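Local coordinates for protein cytokinin riboside 5'-monophosphate phosphoribohydrolase (Corynebacterium glutamicum, PDB 5WQ3) that is a Rossmann-like alpha/beta protein of the SLOG clan, found here in a six-chain assembly, at residues 180-183 against 184-188; 209-212 against 213-217; 219-223 against 224-228. One frame throughout, in Å; residues are numbered along the deposited sequence. Where two conformers were deposited one is given.

Contact 1 (180-183 against 184-188)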
# COMPACT_ATOMS: atom_id res chain seq x y z
N PHE C 180 -63.46 19.87 8.73
CA PHE C 180 -63.88 21.13 9.28
C PHE C 180 -64.08 22.19 8.20
O PHE C 180 -64.95 23.01 8.34
CB PHE C 180 -63.03 21.58 10.42
CG PHE C 180 -63.24 20.73 11.65
CD1 PHE C 180 -64.42 20.79 12.32
CD2 PHE C 180 -62.27 19.89 12.10
CE1 PHE C 180 -64.69 20.01 13.41
CE2 PHE C 180 -62.50 19.08 13.24
CZ PHE C 180 -63.72 19.16 13.87
N GLU C 181 -63.41 22.05 7.09
CA GLU C 181 -63.72 22.92 5.96
C GLU C 181 -65.10 22.67 5.39
O GLU C 181 -65.85 23.60 5.18
CB GLU C 181 -62.69 22.66 4.94
CG GLU C 181 -62.61 23.54 3.75
CD GLU C 181 -61.37 23.12 3.00
OE1 GLU C 181 -60.29 22.94 3.67
OE2 GLU C 181 -61.49 22.87 1.78
N VAL C 182 -65.49 21.41 5.17
CA VAL C 182 -66.82 21.19 4.62
C VAL C 182 -67.87 21.62 5.65
O VAL C 182 -68.89 22.18 5.31
CB VAL C 182 -67.06 19.77 4.09
CG1 VAL C 182 -66.74 18.68 5.12
CG2 VAL C 182 -68.50 19.62 3.62
N LEU C 183 -67.62 21.32 6.91
CA LEU C 183 -68.55 21.71 7.95
C LEU C 183 -68.78 23.25 7.94
O LEU C 183 -69.91 23.67 8.03
CB LEU C 183 -68.08 21.25 9.32
CG LEU C 183 -68.47 19.83 9.63
CD1 LEU C 183 -67.72 19.38 10.87
CD2 LEU C 183 -69.97 19.69 9.84
N CYS C 184 -67.71 24.02 7.80
CA CYS C 184 -67.82 25.49 7.71
C CYS C 184 -68.48 25.98 6.38
O CYS C 184 -69.13 27.02 6.37
CB CYS C 184 -66.44 26.12 7.92
SG CYS C 184 -66.40 27.93 7.81
N MET C 185 -68.33 25.22 5.30
CA MET C 185 -68.97 25.51 4.03
C MET C 185 -70.46 25.18 4.15
O MET C 185 -71.29 25.92 3.63
CB MET C 185 -68.33 24.75 2.90
CG MET C 185 -66.88 25.11 2.62
SD MET C 185 -66.74 26.71 1.82
CE MET C 185 -65.97 27.74 3.07
N VAL C 186 -70.80 24.12 4.88
CA VAL C 186 -72.21 23.81 5.06
C VAL C 186 -72.87 24.86 5.95
O VAL C 186 -73.94 25.41 5.61
CB VAL C 186 -72.45 22.38 5.55
CG1 VAL C 186 -73.88 22.17 6.02
CG2 VAL C 186 -72.11 21.42 4.44
N GLN C 187 -72.21 25.20 7.05
CA GLN C 187 -72.78 26.17 7.99
C GLN C 187 -72.93 27.57 7.35
O GLN C 187 -73.93 28.21 7.56
CB GLN C 187 -71.98 26.13 9.29
CG GLN C 187 -72.06 27.31 10.20
CD GLN C 187 -70.90 27.22 11.14
OE1 GLN C 187 -69.76 27.35 10.72
NE2 GLN C 187 -71.16 26.88 12.36
N THR C 188 -72.00 27.99 6.49
CA THR C 188 -72.07 29.31 5.84
C THR C 188 -72.99 29.32 4.63
O THR C 188 -73.23 30.38 4.08
CB THR C 188 -70.68 29.87 5.41
OG1 THR C 188 -69.98 28.95 4.53
CG2 THR C 188 -69.83 30.16 6.59
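V182 and V186 sit one turn apart on helix 173-188 and point the same way. In one of the two V182 conformers, V182 CG2 lies 4.1 Å from V186 CG2, so this methyl contact is uncertain. The helix is the crossover of a beta-alpha-beta unit between strands 166-168 and 196-199 of the Rossmann-like sheet. The backbone supplies the regular i to i+4 bonds. V186 N reaches V182 O at 2.8 Å, and Q187 N reaches L183 O at 2.9 Å. C184 N and M185 N bond to F180 O and E181 O in the same way. M185 keeps CG beside its own backbone N (chi1 -64°). This turns the methylene back over the preceding turn, where M185 CG lies 3.1 Å from E181 O. Further bends at chi2 and chi3 lead the thioether away from that turn.

Outside the helix, I196 of strand 196-199 packs on V182, L183 and V186. This is the side of the helix that faces the sheet. L160 of helix 152-162 covers E181 and M185. E181 OE1 forms a salt bridge with K156, and a bound 1,2-ethanediol lies about 3 Å from the E181 side chain. Near the C-terminal end, C184 O is gripped twice by one residue. T188 N donates to C184 O at 3.0 Å. T188 OG1 donates at 2.8 Å, in the carbonyl plane and on a lone pair of C184 O.

Contact 2 (209-212 against 213-217)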
# COMPACT_ATOMS: atom_id res chain seq x y z
N ASP C 209 -68.29 14.03 20.69
CA ASP C 209 -68.69 14.40 22.09
C ASP C 209 -68.16 15.80 22.48
O ASP C 209 -68.86 16.63 23.08
CB ASP C 209 -68.22 13.35 23.09
CG ASP C 209 -68.74 11.94 22.78
OD1 ASP C 209 -69.78 11.78 22.12
OD2 ASP C 209 -68.10 10.95 23.20
N TRP C 210 -66.91 16.07 22.15
CA TRP C 210 -66.34 17.38 22.45
C TRP C 210 -67.09 18.45 21.69
O TRP C 210 -67.44 19.49 22.23
CB TRP C 210 -64.84 17.40 22.12
CG TRP C 210 -64.16 18.72 22.38
CD1 TRP C 210 -63.86 19.29 23.59
CD2 TRP C 210 -63.75 19.66 21.38
NE1 TRP C 210 -63.27 20.51 23.40
CE2 TRP C 210 -63.19 20.75 22.05
CE3 TRP C 210 -63.78 19.66 20.01
CZ2 TRP C 210 -62.69 21.84 21.39
CZ3 TRP C 210 -63.28 20.75 19.34
CH2 TRP C 210 -62.72 21.82 20.05
N ILE C 211 -67.33 18.22 20.41
CA ILE C 211 -68.05 19.22 19.63
C ILE C 211 -69.43 19.54 20.28
O ILE C 211 -69.80 20.72 20.41
CB ILE C 211 -68.22 18.76 18.18
CG1 ILE C 211 -66.86 18.78 17.44
CG2 ILE C 211 -69.21 19.67 17.44
CD1 ILE C 211 -66.87 18.03 16.12
N ARG C 212 -70.18 18.52 20.68
CA ARG C 212 -71.49 18.78 21.37
C ARG C 212 -71.33 19.41 22.76
O ARG C 212 -71.95 20.42 23.07
CB ARG C 212 -72.34 17.53 21.50
CG ARG C 212 -72.36 16.65 20.29
CD ARG C 212 -73.32 15.50 20.46
NE ARG C 212 -73.85 15.09 19.15
CZ ARG C 212 -74.91 15.65 18.56
NH1 ARG C 212 -75.31 15.21 17.37
NH2 ARG C 212 -75.58 16.65 19.14
N HIS C 213 -70.47 18.86 23.58
CA HIS C 213 -70.45 19.27 24.98
C HIS C 213 -69.70 20.60 25.13
O HIS C 213 -69.86 21.31 26.10
CB HIS C 213 -69.89 18.15 25.88
CG HIS C 213 -70.82 16.96 25.99
ND1 HIS C 213 -70.41 15.66 25.73
CD2 HIS C 213 -72.14 16.89 26.30
CE1 HIS C 213 -71.44 14.84 25.90
NE2 HIS C 213 -72.50 15.56 26.24
N ARG C 214 -68.93 20.96 24.14
CA ARG C 214 -68.17 22.13 24.28
C ARG C 214 -68.50 23.16 23.23
O ARG C 214 -68.78 24.31 23.58
CB ARG C 214 -66.71 21.74 24.27
CG ARG C 214 -65.75 22.85 24.56
CD ARG C 214 -66.06 23.57 25.86
NE ARG C 214 -65.70 22.74 27.02
CZ ARG C 214 -65.38 23.24 28.22
NH1 ARG C 214 -65.35 24.57 28.43
NH2 ARG C 214 -65.06 22.41 29.20
N LEU C 215 -68.48 22.83 21.94
CA LEU C 215 -68.77 23.94 21.01
C LEU C 215 -70.27 24.40 21.06
O LEU C 215 -70.59 25.59 20.92
CB LEU C 215 -68.42 23.55 19.58
CG LEU C 215 -67.00 23.11 19.29
CD1 LEU C 215 -66.68 22.99 17.80
CD2 LEU C 215 -66.02 24.06 19.91
N VAL C 216 -71.19 23.46 21.18
CA VAL C 216 -72.63 23.82 21.23
C VAL C 216 -72.85 24.56 22.55
O VAL C 216 -73.31 25.71 22.59
CB VAL C 216 -73.54 22.58 21.21
CG1 VAL C 216 -75.01 22.99 21.36
CG2 VAL C 216 -73.33 21.75 19.95
N GLU C 217 -72.45 23.90 23.63
CA GLU C 217 -72.71 24.46 24.92
C GLU C 217 -72.15 25.87 25.08
O GLU C 217 -72.78 26.70 25.71
CB GLU C 217 -72.30 23.49 26.02
CG GLU C 217 -73.31 22.32 26.03
CD GLU C 217 -72.94 21.12 26.91
OE1 GLU C 217 -73.58 20.06 26.71
OE2 GLU C 217 -72.04 21.22 27.78
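W210 carries its indole anti to the backbone N (chi1 179°), and R214 sets its CG the same way. The two side chains therefore meet one turn apart on helix 201-216. R214 CB lies over the face of the five-membered ring of W210, 4.0 Å from its centroid and 25° off the normal, a CH-pi contact. R214 CG is 3.6 Å from W210 NE1. Bends at chi2 and chi3 then carry the guanidinium away, with its plane 31° from that of the indole, and R214 NH1 forms a salt bridge with E218. On the same face of the indole, L215 CD2 touches W210 CH2 at 4.0 Å. The other methyl, L215 CD1, lies 4.2 Å from I211 CG2.

The last turns of this helix widen into a pi-type turn. I211 O accepts V216 N at 3.2 Å and also L215 N, the latter weakly. H213 N bonds to D209 O at 2.8 Å in the ordinary i to i+4 way. I221 and V226 cover I211 and V216 on the side toward helix 223-227. V216 CB rests 3.3 Å from R212 O, and E217 OE1 lies at the edge of the H213 ring, in its plane.

Contact 3 (219-223 against 224-228)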
# COMPACT_ATOMS: atom_id res chain seq x y z
N GLY C 219 -71.98 28.00 22.64
CA GLY C 219 -72.52 28.75 21.54
C GLY C 219 -71.59 29.01 20.32
O GLY C 219 -71.88 29.86 19.52
N MET C 220 -70.55 28.21 20.12
CA MET C 220 -69.63 28.42 18.99
C MET C 220 -70.28 27.96 17.67
O MET C 220 -69.99 28.49 16.58
CB MET C 220 -68.39 27.56 19.17
CG MET C 220 -67.61 27.69 20.49
SD MET C 220 -66.81 29.27 20.57
CE MET C 220 -66.00 29.30 22.16
N ILE C 221 -71.08 26.90 17.76
CA ILE C 221 -71.89 26.40 16.65
C ILE C 221 -73.31 26.24 17.13
O ILE C 221 -73.58 26.26 18.32
CB ILE C 221 -71.40 25.03 16.16
CG1 ILE C 221 -71.76 23.96 17.18
CG2 ILE C 221 -69.91 25.07 15.81
CD1 ILE C 221 -71.22 22.61 16.86
N ASP C 222 -74.24 26.05 16.20
CA ASP C 222 -75.57 25.61 16.59
C ASP C 222 -75.66 24.14 16.45
O ASP C 222 -74.89 23.49 15.73
CB ASP C 222 -76.63 26.31 15.79
CG ASP C 222 -76.54 27.80 15.94
OD1 ASP C 222 -76.25 28.25 17.07
OD2 ASP C 222 -76.69 28.51 14.94
N GLU C 223 -76.58 23.60 17.20
CA GLU C 223 -76.65 22.19 17.34
C GLU C 223 -76.92 21.45 16.04
O GLU C 223 -76.46 20.33 15.87
CB GLU C 223 -77.68 21.81 18.36
CG GLU C 223 -77.38 20.44 18.91
CD GLU C 223 -78.37 20.05 19.97
OE1 GLU C 223 -78.19 18.93 20.51
OE2 GLU C 223 -79.31 20.84 20.24
N LYS C 224 -77.65 22.05 15.13
CA LYS C 224 -77.89 21.40 13.87
C LYS C 224 -76.58 21.28 13.02
O LYS C 224 -76.42 20.36 12.23
CB LYS C 224 -78.96 22.17 13.11
CG LYS C 224 -78.54 23.58 12.78
CD LYS C 224 -79.45 24.24 11.76
CE LYS C 224 -80.56 25.00 12.46
NZ LYS C 224 -81.67 25.20 11.51
N ASP C 225 -75.65 22.23 13.19
CA ASP C 225 -74.33 22.16 12.49
C ASP C 225 -73.53 20.85 12.78
O ASP C 225 -72.69 20.46 11.96
CB ASP C 225 -73.44 23.34 12.84
CG ASP C 225 -74.13 24.67 12.67
OD1 ASP C 225 -75.02 24.73 11.80
OD2 ASP C 225 -73.78 25.65 13.39
N VAL C 226 -73.80 20.22 13.93
CA VAL C 226 -73.23 18.96 14.28
C VAL C 226 -74.21 17.78 14.11
O VAL C 226 -73.82 16.72 13.66
CB VAL C 226 -72.60 19.01 15.70
CG1 VAL C 226 -73.64 19.22 16.81
CG2 VAL C 226 -71.78 17.76 15.99
N ASP C 227 -75.48 17.96 14.45
CA ASP C 227 -76.49 16.89 14.28
C ASP C 227 -76.67 16.41 12.87
O ASP C 227 -77.12 15.31 12.68
CB ASP C 227 -77.88 17.36 14.75
CG ASP C 227 -78.05 17.31 16.25
OD1 ASP C 227 -77.08 16.93 16.94
OD2 ASP C 227 -79.14 17.64 16.73
N ARG C 228 -76.33 17.24 11.88
CA ARG C 228 -76.52 16.90 10.47
C ARG C 228 -75.51 15.91 9.88
O ARG C 228 -75.76 15.38 8.78
CB ARG C 228 -76.47 18.17 9.64
CG ARG C 228 -75.07 18.77 9.49
CD ARG C 228 -75.13 20.23 9.01
NE ARG C 228 -76.12 20.31 7.94
CZ ARG C 228 -77.00 21.30 7.72
NH1 ARG C 228 -77.05 22.37 8.49
NH2 ARG C 228 -77.85 21.20 6.71
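The D225 carboxylate turns back to D222, whose backbone N meets D225 OD2 at 2.9 Å from above the carboxylate plane, 48° out of it. Q187 NE2 of helix 173-188 bonds to the same oxygen, so two donors hold it. The E223 and D227 side chains cross obliquely, their carboxylate planes 50° apart. E223 CG lies 4.0 Å from D227 OD2, and E223 OE1 is 4.1 Å from the same oxygen.

The segments form the loop into short helix 223-227 and the helix itself. The D225 carboxylate takes the backbone N-H of D222, three residues back, at the entry to this helix. D225 N returns a weak bond to D222 O. E223 O then serves two donors. D227 N meets E223 O at 2.9 Å in the carbonyl plane. V226 N meets E223 O at 3.3 Å from above that plane, 63° out of it.

I221 places CG1 between its backbone N and carbonyl carbon. I221 CD1 reaches V226 CB at 4.0 Å, and the two side chains cross at about a right angle. Both also pack on I211 of helix 201-216. That helix ends in a Schellman motif in which G219, with positive phi, is the C-prime residue.

Two pairs of like charges are drawn close here, since D222 OD2 is also 4.4 Å from D225 OD2. R212 forms a salt bridge with D227 and a long, weak ion pair with E223, which would partly offset the repulsion between E223 and D227. The D222 N-H and Q187 NE2 would probably favour a charged D225, while the nearby D222 carboxylate would oppose it.

In the fold
From the N terminus, the chain meets contact 1 on the crossover helix 173-188, passes through strand 196-199, and reaches contact 2 at the end of helix 201-216. A short turn leads to contact 3 and helix 223-227, just before strand 230-232. Each joins adjoining residues and closes no long loop. They follow in series, and none nests in or crosses another. Together they bring the three helices against one another. F180 CE1 touches I211 CD1 at 4.0 Å, joining contacts 1 and 2. Q187 NE2 probably bonds to D225 OD2, joining contacts 1 and 3. The R212-D227 salt bridge and a probable M220 N to L215 O hydrogen bond join contacts 2 and 3.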